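PDB 4E3X: delta-1-pyrroline-5-carboxylate dehydrogenase, mitochondrial, which catalyses the NAD-dependent, irreversible oxidation of L-glutamate gamma-semialdehyde, which arises from delta-1-pyrroline-5-carboxylate, to glutamate, the second step of proline degradation. Local coordinates for residues G281-G286 / L539-P544; N218-P223 / V230-S235; I207-F210 / A214-G217. All coordinates share one frame; numbering follows the deposited sequence.

Interaction 1 of 3, residues G281-G286 / L539-P544; sequences GINFTG and LRWTSP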
loop_
_atom_site.group_PDB
_atom_site.type_symbol
_atom_site.label_atom_id
_atom_site.label_comp_id
_atom_site.label_asym_id
_atom_site.label_seq_id
_atom_site.Cartn_x
_atom_site.Cartn_y
_atom_site.Cartn_z
ATOM N N GLY B 281 -1.012 -1.812 -11.892
ATOM C CA GLY B 281 -0.260 -0.821 -11.151
ATOM C C GLY B 281 0.279 0.266 -12.037
ATOM O O GLY B 281 0.542 0.042 -13.215
ATOM N N ILE B 282 0.432 1.450 -11.457
ATOM C CA ILE B 282 1.147 2.538 -12.083
ATOM C C ILE B 282 2.204 2.994 -11.095
ATOM O O ILE B 282 1.901 3.293 -9.939
ATOM C CB ILE B 282 0.209 3.704 -12.446
ATOM C CG1 ILE B 282 -0.882 3.235 -13.419
ATOM C CG2 ILE B 282 1.008 4.831 -13.060
ATOM C CD1 ILE B 282 -1.911 4.300 -13.742
ATOM N N ASN B 283 3.449 3.026 -11.557
ATOM C CA ASN B 283 4.560 3.486 -10.736
ATOM C C ASN B 283 5.063 4.772 -11.375
ATOM O O ASN B 283 5.711 4.744 -12.424
ATOM C CB ASN B 283 5.664 2.428 -10.670
ATOM C CG ASN B 283 6.545 2.572 -9.434
ATOM O OD1 ASN B 283 6.249 3.373 -8.544
ATOM N ND2 ASN B 283 7.629 1.792 -9.368
ATOM N N PHE B 284 4.717 5.896 -10.751
ATOM C CA PHE B 284 4.832 7.210 -11.358
ATOM C C PHE B 284 5.739 8.140 -10.567
ATOM O O PHE B 284 5.707 8.165 -9.336
ATOM C CB PHE B 284 3.433 7.829 -11.432
ATOM C CG PHE B 284 3.413 9.248 -11.949
ATOM C CD1 PHE B 284 3.434 10.334 -11.074
ATOM C CD2 PHE B 284 3.359 9.496 -13.314
ATOM C CE1 PHE B 284 3.409 11.635 -11.556
ATOM C CE2 PHE B 284 3.340 10.789 -13.798
ATOM C CZ PHE B 284 3.364 11.859 -12.918
ATOM N N THR B 285 6.532 8.927 -11.282
ATOM C CA THR B 285 7.202 10.080 -10.680
ATOM C C THR B 285 7.125 11.233 -11.671
ATOM O O THR B 285 7.498 11.075 -12.830
ATOM C CB THR B 285 8.656 9.763 -10.254
ATOM O OG1 THR B 285 8.641 8.716 -9.268
ATOM C CG2 THR B 285 9.329 11.006 -9.658
ATOM N N GLY B 286 6.614 12.373 -11.210
ATOM C CA GLY B 286 6.361 13.520 -12.069
ATOM C C GLY B 286 5.477 14.533 -11.361
ATOM O O GLY B 286 5.587 14.706 -10.150
ATOM N N LEU B 539 6.982 -4.064 -1.264
ATOM C CA LEU B 539 5.696 -4.631 -0.855
ATOM C C LEU B 539 4.524 -4.096 -1.675
ATOM O O LEU B 539 3.477 -4.742 -1.759
ATOM C CB LEU B 539 5.446 -4.422 0.638
ATOM C CG LEU B 539 6.376 -5.239 1.529
ATOM C CD1 LEU B 539 6.327 -4.745 2.959
ATOM C CD2 LEU B 539 5.996 -6.709 1.447
ATOM N N ARG B 540 4.677 -2.913 -2.266
ATOM C CA ARG B 540 3.611 -2.414 -3.132
ATOM C C ARG B 540 3.469 -3.249 -4.406
ATOM O O ARG B 540 2.427 -3.206 -5.068
ATOM C CB ARG B 540 3.844 -0.953 -3.515
ATOM C CG ARG B 540 3.748 0.048 -2.353
ATOM C CD ARG B 540 2.406 -0.021 -1.577
ATOM N NE ARG B 540 1.254 0.490 -2.334
ATOM C CZ ARG B 540 0.051 -0.090 -2.382
ATOM N NH1 ARG B 540 -0.171 -1.235 -1.749
ATOM N NH2 ARG B 540 -0.932 0.466 -3.083
ATOM N N TRP B 541 4.507 -4.017 -4.755
ATOM C CA TRP B 541 4.537 -4.720 -6.042
ATOM C C TRP B 541 4.366 -6.230 -5.911
ATOM O O TRP B 541 4.581 -6.968 -6.867
ATOM C CB TRP B 541 5.797 -4.339 -6.848
ATOM C CG TRP B 541 5.961 -2.858 -6.849
ATOM C CD1 TRP B 541 6.945 -2.140 -6.235
ATOM C CD2 TRP B 541 5.058 -1.901 -7.414
ATOM N NE1 TRP B 541 6.721 -0.792 -6.393
ATOM C CE2 TRP B 541 5.570 -0.619 -7.119
ATOM C CE3 TRP B 541 3.867 -2.000 -8.148
ATOM C CZ2 TRP B 541 4.931 0.551 -7.521
ATOM C CZ3 TRP B 541 3.241 -0.840 -8.554
ATOM C CH2 TRP B 541 3.780 0.422 -8.248
ATOM N N THR B 542 3.955 -6.677 -4.730
ATOM C CA THR B 542 3.602 -8.073 -4.524
ATOM C C THR B 542 2.196 -8.160 -3.933
ATOM O O THR B 542 1.778 -7.285 -3.164
ATOM C CB THR B 542 4.644 -8.818 -3.627
ATOM O OG1 THR B 542 4.204 -10.157 -3.375
ATOM C CG2 THR B 542 4.839 -8.129 -2.287
ATOM N N SER B 543 1.467 -9.205 -4.318
ATOM C CA SER B 543 0.153 -9.499 -3.772
ATOM C C SER B 543 0.250 -10.889 -3.143
ATOM O O SER B 543 0.155 -11.900 -3.841
ATOM C CB SER B 543 -0.885 -9.483 -4.903
ATOM O OG SER B 543 -2.184 -9.770 -4.426
ATOM N N PRO B 544 0.497 -10.953 -1.826
ATOM C CA PRO B 544 0.844 -12.259 -1.252
ATOM C C PRO B 544 -0.301 -13.266 -1.250
ATOM O O PRO B 544 -1.474 -12.903 -1.153
ATOM C CB PRO B 544 1.259 -11.909 0.184
ATOM C CG PRO B 544 1.674 -10.448 0.111
ATOM C CD PRO B 544 0.701 -9.853 -0.868
#
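N283 and W541 carry the dense part of this contact. The amide of N283 sits at the CZ2 corner of the indole, with N283 CG 3.2 Å from W541 CZ2 and N283 OD1 3.3 Å from the same carbon. Amide and ring planes are turned 48° against each other, so the approach is slanted rather than stacked. N283 ND2 follows at 3.5 Å from W541 CZ2, but its hydrogen bonds go to Y537 OH and L219 O. Two acceptors for ND2 would fix the rotation of the amide, and Y537 also meets W541 edge-to-face. The backbone of the strand adds less: I282 O lies in the indole plane at its edge, 3.8 Å from W541 CH2, while G281 CA stands 4.4 Å from W541 CZ3. Strand 279-285 belongs to the five-stranded parallel sheet of the Rossmann-type NAD-binding domain of aldehyde dehydrogenases, and W541 lies close to the strand that pairs antiparallel with 191-199. The indole packs this late part of the chain against strand 279-285, with A312 of the neighbouring strand and P223 of helix 213-225 also touching it. With CG of W541 anti to its carbonyl carbon (chi1 -48°), the ring reaches the strand although G281 CA and W541 CA stay 8.0 Å apart. R540 CB lies 4.0 Å above one indole face, near its rim. Whereas the indole is buried, R540 and L539 are partly exposed and lie against R540 and L539 of the second subunit.

Interaction 2 of 3, residues N218-P223 / V230-S235; sequences NLAGAP and VLWKPS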
loop_
_atom_site.group_PDB
_atom_site.type_symbol
_atom_site.label_atom_id
_atom_site.label_comp_id
_atom_site.label_asym_id
_atom_site.label_seq_id
_atom_site.Cartn_x
_atom_site.Cartn_y
_atom_site.Cartn_z
ATOM N N ASN B 218 14.661 2.335 -11.213
ATOM C CA ASN B 218 13.913 1.811 -10.074
ATOM C C ASN B 218 12.415 1.652 -10.352
ATOM O O ASN B 218 11.814 0.664 -9.956
ATOM C CB ASN B 218 14.133 2.694 -8.839
ATOM C CG ASN B 218 13.519 2.104 -7.598
ATOM O OD1 ASN B 218 13.748 0.940 -7.279
ATOM N ND2 ASN B 218 12.709 2.890 -6.905
ATOM N N LEU B 219 11.807 2.635 -11.003
ATOM C CA LEU B 219 10.372 2.573 -11.272
ATOM C C LEU B 219 9.987 1.365 -12.120
ATOM O O LEU B 219 8.945 0.757 -11.897
ATOM C CB LEU B 219 9.888 3.849 -11.954
ATOM C CG LEU B 219 9.847 5.121 -11.111
ATOM C CD1 LEU B 219 9.416 6.260 -12.003
ATOM C CD2 LEU B 219 8.896 4.984 -9.926
ATOM N N ALA B 220 10.825 1.032 -13.099
ATOM C CA ALA B 220 10.595 -0.149 -13.922
ATOM C C ALA B 220 11.189 -1.405 -13.282
ATOM O O ALA B 220 10.613 -2.490 -13.351
ATOM C CB ALA B 220 11.170 0.068 -15.319
ATOM N N GLY B 221 12.350 -1.258 -12.654
ATOM C CA GLY B 221 13.106 -2.391 -12.137
ATOM C C GLY B 221 12.539 -3.030 -10.884
ATOM O O GLY B 221 12.521 -4.252 -10.763
ATOM N N ALA B 222 12.088 -2.218 -9.935
ATOM C CA ALA B 222 11.563 -2.781 -8.695
ATOM C C ALA B 222 10.316 -3.659 -8.911
ATOM O O ALA B 222 10.271 -4.786 -8.407
ATOM C CB ALA B 222 11.326 -1.696 -7.657
ATOM N N PRO B 223 9.330 -3.195 -9.710
ATOM C CA PRO B 223 8.208 -4.110 -9.972
ATOM C C PRO B 223 8.657 -5.373 -10.717
ATOM O O PRO B 223 8.180 -6.465 -10.396
ATOM C CB PRO B 223 7.241 -3.255 -10.807
ATOM C CG PRO B 223 7.576 -1.828 -10.405
ATOM C CD PRO B 223 9.064 -1.839 -10.229
ATOM N N VAL B 230 6.222 -5.066 -17.165
ATOM C CA VAL B 230 6.191 -3.612 -17.104
ATOM C C VAL B 230 6.242 -2.983 -18.488
ATOM O O VAL B 230 7.029 -3.410 -19.340
ATOM C CB VAL B 230 7.422 -3.093 -16.315
ATOM C CG1 VAL B 230 7.467 -1.568 -16.280
ATOM C CG2 VAL B 230 7.481 -3.677 -14.892
ATOM N N LEU B 231 5.393 -1.982 -18.709
ATOM C CA LEU B 231 5.597 -1.033 -19.791
ATOM C C LEU B 231 6.259 0.204 -19.220
ATOM O O LEU B 231 5.686 0.893 -18.377
ATOM C CB LEU B 231 4.276 -0.647 -20.462
ATOM C CG LEU B 231 3.838 -1.491 -21.664
ATOM C CD1 LEU B 231 3.575 -2.937 -21.269
ATOM C CD2 LEU B 231 2.607 -0.873 -22.342
ATOM N N TRP B 232 7.487 0.459 -19.654
ATOM C CA TRP B 232 8.241 1.610 -19.184
ATOM C C TRP B 232 8.229 2.720 -20.218
ATOM O O TRP B 232 8.788 2.565 -21.303
ATOM C CB TRP B 232 9.673 1.185 -18.884
ATOM C CG TRP B 232 10.567 2.277 -18.382
ATOM C CD1 TRP B 232 10.199 3.486 -17.843
ATOM C CD2 TRP B 232 11.996 2.247 -18.358
ATOM N NE1 TRP B 232 11.325 4.207 -17.492
ATOM C CE2 TRP B 232 12.435 3.475 -17.819
ATOM C CE3 TRP B 232 12.952 1.310 -18.770
ATOM C CZ2 TRP B 232 13.787 3.770 -17.651
ATOM C CZ3 TRP B 232 14.294 1.610 -18.608
ATOM C CH2 TRP B 232 14.696 2.832 -18.061
ATOM N N LYS B 233 7.565 3.823 -19.865
ATOM C CA LYS B 233 7.627 5.065 -20.626
ATOM C C LYS B 233 8.689 5.961 -19.985
ATOM O O LYS B 233 8.418 6.623 -18.986
ATOM C CB LYS B 233 6.269 5.779 -20.617
ATOM C CG LYS B 233 6.279 7.113 -21.369
ATOM C CD LYS B 233 5.378 8.152 -20.670
ATOM C CE LYS B 233 5.549 9.569 -21.211
ATOM N NZ LYS B 233 6.955 10.046 -21.097
ATOM N N PRO B 234 9.907 5.977 -20.547
ATOM C CA PRO B 234 10.944 6.841 -19.975
ATOM C C PRO B 234 10.715 8.302 -20.344
ATOM O O PRO B 234 9.946 8.608 -21.254
ATOM C CB PRO B 234 12.245 6.332 -20.626
ATOM C CG PRO B 234 11.864 5.102 -21.389
ATOM C CD PRO B 234 10.410 5.235 -21.710
ATOM N N SER B 235 11.407 9.194 -19.649
ATOM C CA SER B 235 11.317 10.613 -19.932
ATOM C C SER B 235 12.007 10.971 -21.242
ATOM O O SER B 235 13.154 10.574 -21.472
ATOM C CB SER B 235 11.986 11.392 -18.817
ATOM O OG SER B 235 12.130 12.747 -19.183
#
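V230 and W232 reach the helix through trans first torsions: V230 directs CG1 and W232 directs CG (chi1 -180°) opposite the main-chain nitrogen, and both groups converge on A220. The second methyl of V230, CG2, falls beside the nitrogen and faces the next turn of the helix. In this way one small residue is met by two larger ones. A220 CB rests over one face of the indole, toward its rim, in a CH-pi contact 4.1 Å from the centroid of the five-membered ring of W232 and 25° off its normal. W232 CG and CD2 are each 3.8 Å from A220 CB, and the V230 branch CG1 stands 4.2 Å from the same methyl. V230 CG2 touches the carbonyl A220 O at 3.7 Å and also P223 CB at 4.1 Å, where the helix is kinked. P234 CG lies over the opposite face of the W232 indole, which is thereby held between a helix methyl and a proline of its own segment. The pairing is that of a beta-alpha-beta unit, in which strand 203-207 leads through helix 213-225 to strand 230-233; helix and strand segments run nearly antiparallel, 173° between their directions, with axes 8.8 Å apart at closest approach. The strand ends at K233, an NAD-binding residue. Since the contact between the segments is largely apolar, it rests mainly on dispersion and CH-pi attraction, and the one polar atom of the indole, NE1, is satisfied by S208 OG outside both segments, so burying the tryptophan need not cost an unpaired N-H.

Interaction 3 of 3, residues I207-F210 / A214-G217; sequences ISPF and AIGG. With PRO (proline), chain J.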
loop_
_atom_site.group_PDB
_atom_site.type_symbol
_atom_site.label_atom_id
_atom_site.label_comp_id
_atom_site.label_asym_id
_atom_site.label_seq_id
_atom_site.Cartn_x
_atom_site.Cartn_y
_atom_site.Cartn_z
ATOM N N ILE B 207 6.341 5.219 -15.252
ATOM C CA ILE B 207 6.446 6.524 -15.891
ATOM C C ILE B 207 7.480 7.350 -15.139
ATOM O O ILE B 207 7.246 7.746 -13.998
ATOM C CB ILE B 207 5.077 7.233 -15.868
ATOM C CG1 ILE B 207 4.032 6.426 -16.659
ATOM C CG2 ILE B 207 5.199 8.666 -16.380
ATOM C CD1 ILE B 207 2.601 6.853 -16.423
ATOM N N SER B 208 8.623 7.588 -15.775
ATOM C CA SER B 208 9.780 8.156 -15.078
ATOM C C SER B 208 10.120 9.587 -15.520
ATOM O O SER B 208 9.782 9.996 -16.630
ATOM C CB SER B 208 10.988 7.229 -15.229
ATOM O OG SER B 208 11.277 6.964 -16.588
ATOM N N PRO B 209 10.793 10.352 -14.644
ATOM C CA PRO B 209 11.061 11.771 -14.904
ATOM C C PRO B 209 12.458 12.018 -15.472
ATOM O O PRO B 209 13.319 11.138 -15.450
ATOM C CB PRO B 209 10.977 12.376 -13.505
ATOM C CG PRO B 209 11.586 11.316 -12.651
ATOM C CD PRO B 209 11.153 9.991 -13.260
ATOM N N PHE B 210 12.695 13.235 -15.942
ATOM C CA PHE B 210 13.959 13.546 -16.584
ATOM C C PHE B 210 15.123 13.619 -15.625
ATOM O O PHE B 210 16.280 13.466 -16.028
ATOM C CB PHE B 210 13.879 14.885 -17.334
ATOM C CG PHE B 210 13.926 16.106 -16.442
ATOM C CD1 PHE B 210 15.140 16.717 -16.136
ATOM C CD2 PHE B 210 12.762 16.661 -15.931
ATOM C CE1 PHE B 210 15.193 17.842 -15.322
ATOM C CE2 PHE B 210 12.808 17.789 -15.124
ATOM C CZ PHE B 210 14.026 18.377 -14.818
ATOM N N ALA B 214 18.478 7.268 -12.272
ATOM C CA ALA B 214 18.248 6.168 -11.347
ATOM C C ALA B 214 16.766 5.904 -11.100
ATOM O O ALA B 214 16.365 4.765 -10.873
ATOM C CB ALA B 214 18.962 6.431 -10.021
ATOM N N ILE B 215 15.950 6.956 -11.108
ATOM C CA ILE B 215 14.532 6.796 -10.813
ATOM C C ILE B 215 13.847 5.927 -11.859
ATOM O O ILE B 215 13.042 5.070 -11.517
ATOM C CB ILE B 215 13.825 8.157 -10.642
ATOM C CG1 ILE B 215 14.313 8.831 -9.359
ATOM C CG2 ILE B 215 12.314 7.976 -10.567
ATOM C CD1 ILE B 215 13.715 10.198 -9.107
ATOM N N GLY B 216 14.192 6.123 -13.129
ATOM C CA GLY B 216 13.649 5.288 -14.186
ATOM C C GLY B 216 13.990 3.824 -13.988
ATOM O O GLY B 216 13.138 2.939 -14.117
ATOM N N GLY B 217 15.250 3.565 -13.664
ATOM C CA GLY B 217 15.694 2.209 -13.404
ATOM C C GLY B 217 14.918 1.569 -12.270
ATOM O O GLY B 217 14.545 0.397 -12.345
HETATM N N PRO J . 10.533 20.033 -18.669
HETATM C CA PRO J . 9.129 19.986 -19.089
HETATM C C PRO J . 8.310 21.096 -18.439
HETATM O O PRO J . 8.859 21.976 -17.770
HETATM C CB PRO J . 8.656 18.600 -18.606
HETATM C CG PRO J . 9.825 18.001 -17.839
HETATM C CD PRO J . 11.044 18.691 -18.355
HETATM O OXT PRO J . 7.088 21.145 -18.583
HETATM O O HOH W 1 14.213 8.672 -15.033
#
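P209 and I215 meet through aliphatic surfaces, whereas the F210 ring takes no part in this pairing and instead meets a bound proline. That ligand reaches the phenyl group obliquely along its CD2-CE2 side, with the proline CD 3.6 Å from F210 CD2 and 3.8 Å from F210 CE2. S235, T237, Y343 and I392 also pack on the F210 side chain, and R399 hydrogen-bonds the ligand, which came from the cryoprotectant. Back across the contact, the pyrrolidine ring of P209 and the I215 side chain cross at about a right angle, P209 CD touching I215 CG2 at 3.6 Å. I215 places this methyl by setting CG2 trans to its nitrogen (chi1 -69° for CG1). Next to it the packing is tighter still: S208 CB lies 3.5 Å from G216 CA, closer than carbons usually sit, with the helix bare of a side chain at that point. This is the loop that links strand 203-207 to helix 213-225 in the Rossmann-type domain. It carries S208, an NAD-binding residue, and leads directly to N211, the likely transition-state stabiliser. A water bridges the two segments, giving a proton to P209 O at 2.7 Å and accepting a weak bond of 3.2 Å from G216 N. The chemistry is thus divided: carbon contacts pack the loop against the first turn of the helix and set their spacing, while the single water gives a backbone carbonyl its hydrogen bond and links it, weakly, to a helix N-H.

Helix 213-225 connects the three contacts: interactions 2 and 3 both use it, their centres 7 Å apart, and interaction 1 reaches it through N283 ND2, 3.0 Å from L219 O. P223 faces both V230 in interaction 2 and the indole of W541 in interaction 1. W232 NE1 bonds S208 OG at 2.9 Å, joining interaction 2 to the NAD-binding loop of interaction 3. Sheet pairing joins interactions 1 and 3, with N283 O 2.9 Å from I207 N. Parts of the contacts lie near catalytic residues: the side chain of N283 is about 7 Å from that of E314, the proton acceptor, and P209 is close in sequence to N211, the likely transition-state stabiliser.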